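PDB 5DMM: homocysteine S-methyltransferase from Escherichia coli, which catalyses the zinc-dependent transfer of a methyl group from S-methylmethionine, or less efficiently S-adenosylmethionine, to homocysteine, giving methionine. Local coordinates for residues 63-68 and 117-122. Numbering follows the deposited sequence.
Sequences AQCAIT and LVAGSV. With HCS (2-amino-4-mercapto-butyric acid), chain F.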
loop_
_atom_site.group_PDB
_atom_site.type_symbol
_atom_site.label_atom_id
_atom_site.label_comp_id
_atom_site.label_asym_id
_atom_site.label_seq_id
_atom_site.Cartn_x
_atom_site.Cartn_y
_atom_site.Cartn_z
ATOM N N ALA A 63 -6.667 -11.777 -5.494
ATOM C CA ALA A 63 -5.514 -10.943 -5.158
ATOM C C ALA A 63 -4.237 -11.770 -5.176
ATOM O O ALA A 63 -4.217 -12.896 -4.698
ATOM C CB ALA A 63 -5.695 -10.285 -3.779
ATOM N N GLN A 64 -3.163 -11.208 -5.723
ATOM C CA GLN A 64 -1.881 -11.890 -5.695
ATOM C C GLN A 64 -0.907 -11.179 -4.765
ATOM O O GLN A 64 0.231 -11.622 -4.589
ATOM C CB GLN A 64 -1.310 -11.996 -7.111
ATOM C CG GLN A 64 -2.257 -12.767 -8.021
ATOM C CD GLN A 64 -2.050 -12.456 -9.485
ATOM O OE1 GLN A 64 -2.540 -11.445 -9.992
ATOM N NE2 GLN A 64 -1.331 -13.328 -10.176
ATOM N N CYS A 65 -1.373 -10.083 -4.172
ATOM C CA CYS A 65 -0.593 -9.347 -3.177
ATOM C C CYS A 65 -1.498 -8.820 -2.071
ATOM O O CYS A 65 -2.455 -8.093 -2.343
ATOM C CB CYS A 65 0.166 -8.184 -3.832
ATOM S SG CYS A 65 1.318 -7.338 -2.699
ATOM N N ALA A 66 -1.200 -9.189 -0.825
ATOM C CA ALA A 66 -1.884 -8.616 0.322
ATOM C C ALA A 66 -1.139 -7.395 0.843
ATOM O O ALA A 66 0.092 -7.389 0.893
ATOM C CB ALA A 66 -2.027 -9.658 1.446
ATOM N N ILE A 67 -1.873 -6.364 1.242
ATOM C CA ILE A 67 -1.239 -5.202 1.870
ATOM C C ILE A 67 -1.544 -5.238 3.364
ATOM O O ILE A 67 -2.701 -5.288 3.747
ATOM C CB ILE A 67 -1.719 -3.879 1.256
ATOM C CG1 ILE A 67 -1.399 -3.872 -0.243
ATOM C CG2 ILE A 67 -1.058 -2.688 1.963
ATOM C CD1 ILE A 67 -1.931 -2.661 -1.018
ATOM N N THR A 68 -0.504 -5.214 4.195
ATOM C CA THR A 68 -0.680 -5.423 5.643
ATOM C C THR A 68 -1.428 -4.272 6.310
ATOM O O THR A 68 -1.509 -3.163 5.771
ATOM C CB THR A 68 0.672 -5.617 6.351
ATOM O OG1 THR A 68 1.495 -4.455 6.154
ATOM C CG2 THR A 68 1.386 -6.841 5.792
ATOM N N LEU A 117 2.229 -12.558 -2.944
ATOM C CA LEU A 117 3.100 -11.630 -2.241
ATOM C C LEU A 117 2.435 -11.038 -0.995
ATOM O O LEU A 117 1.197 -11.051 -0.860
ATOM C CB LEU A 117 3.533 -10.507 -3.177
ATOM C CG LEU A 117 4.311 -10.943 -4.424
ATOM C CD1 LEU A 117 4.566 -9.756 -5.328
ATOM C CD2 LEU A 117 5.612 -11.624 -4.023
ATOM N N VAL A 118 3.271 -10.542 -0.085
ATOM C CA VAL A 118 2.817 -9.736 1.041
ATOM C C VAL A 118 3.552 -8.390 1.008
ATOM O O VAL A 118 4.786 -8.342 1.035
ATOM C CB VAL A 118 3.069 -10.435 2.395
ATOM C CG1 VAL A 118 2.677 -9.519 3.567
ATOM C CG2 VAL A 118 2.321 -11.758 2.474
ATOM N N ALA A 119 2.806 -7.297 0.930
ATOM C CA ALA A 119 3.426 -5.982 0.921
ATOM C C ALA A 119 3.175 -5.297 2.248
ATOM O O ALA A 119 2.032 -5.222 2.692
ATOM C CB ALA A 119 2.890 -5.145 -0.223
ATOM N N GLY A 120 4.232 -4.779 2.871
ATOM C CA GLY A 120 4.077 -4.075 4.139
ATOM C C GLY A 120 3.638 -2.636 3.914
ATOM O O GLY A 120 4.331 -1.864 3.244
ATOM N N SER A 121 2.486 -2.268 4.467
ATOM C CA SER A 121 1.969 -0.918 4.280
ATOM C C SER A 121 2.769 0.127 5.060
ATOM O O SER A 121 2.939 0.027 6.289
ATOM C CB SER A 121 0.512 -0.827 4.698
ATOM O OG SER A 121 0.131 0.531 4.683
ATOM N N VAL A 122 3.239 1.133 4.328
ATOM C CA VAL A 122 3.900 2.297 4.891
ATOM C C VAL A 122 3.099 3.546 4.553
ATOM O O VAL A 122 3.125 4.031 3.413
ATOM C CB VAL A 122 5.340 2.431 4.357
ATOM C CG1 VAL A 122 5.945 3.796 4.713
ATOM C CG2 VAL A 122 6.197 1.300 4.905
HETATM N N HCS F . -4.572 1.456 4.741
HETATM C CA HCS F . -4.782 1.385 3.308
HETATM C CB HCS F . -4.516 2.750 2.686
HETATM C CG HCS F . -5.474 3.798 3.240
HETATM S SD HCS F . -5.358 5.307 2.247
HETATM C C HCS F . -3.846 0.374 2.715
HETATM O OXT HCS F . -3.041 -0.209 3.473
HETATM O O HCS F . -3.904 0.155 1.486
#
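Ala66 bonds strand 117-122 through both its backbone N and its backbone O: its N donates to Leu117 O and its O accepts from Ala119 N (2.7 Å). Leu117 N to Gln64 O and Thr68 N to Ala119 O complete this parallel pairing of neighbouring TIM-barrel strands. On the face of Cys65, Leu117 and Ala119, Cys65 SG lies anti to its backbone N (chi1 -173°), which brings the sulfur to 3.7 Å from Ala119 CB and also against Leu117 CB. At the C-terminal end Ile67 CG2 packs on Ser121 CB (3.7 Å), and both residues border the homocysteine: Ile67 CG2 and Ser121 OG each lie about 3.5 Å from its carboxylate OXT. Thr68 divides its branches: its side chain crosses that of Val118 at about a right angle, with Thr68 CG2 3.7 Å from Val118 CG1, while OG1 stands 2.9 Å from Ser121 N and hydrogen-bonds Ser70 OG. With an alanine here, OG1 and CG2 are gone, which would probably leave Ser70 OG without this partner and a gap beside Val118 CG1. Further out, helices 48-61 and 85-109 pack against Val118. The chemistry thus changes along the pair, from apolar contacts around Cys65 to a mixed end, where methyls of Ile67 and Thr68 pack near the hydroxyls of Thr68 and Ser121, and Ser121 OG, hydrogen-bonded to Glu168 of the ligand pocket and so probably held in its rotation, stands beside the homocysteine carboxylate.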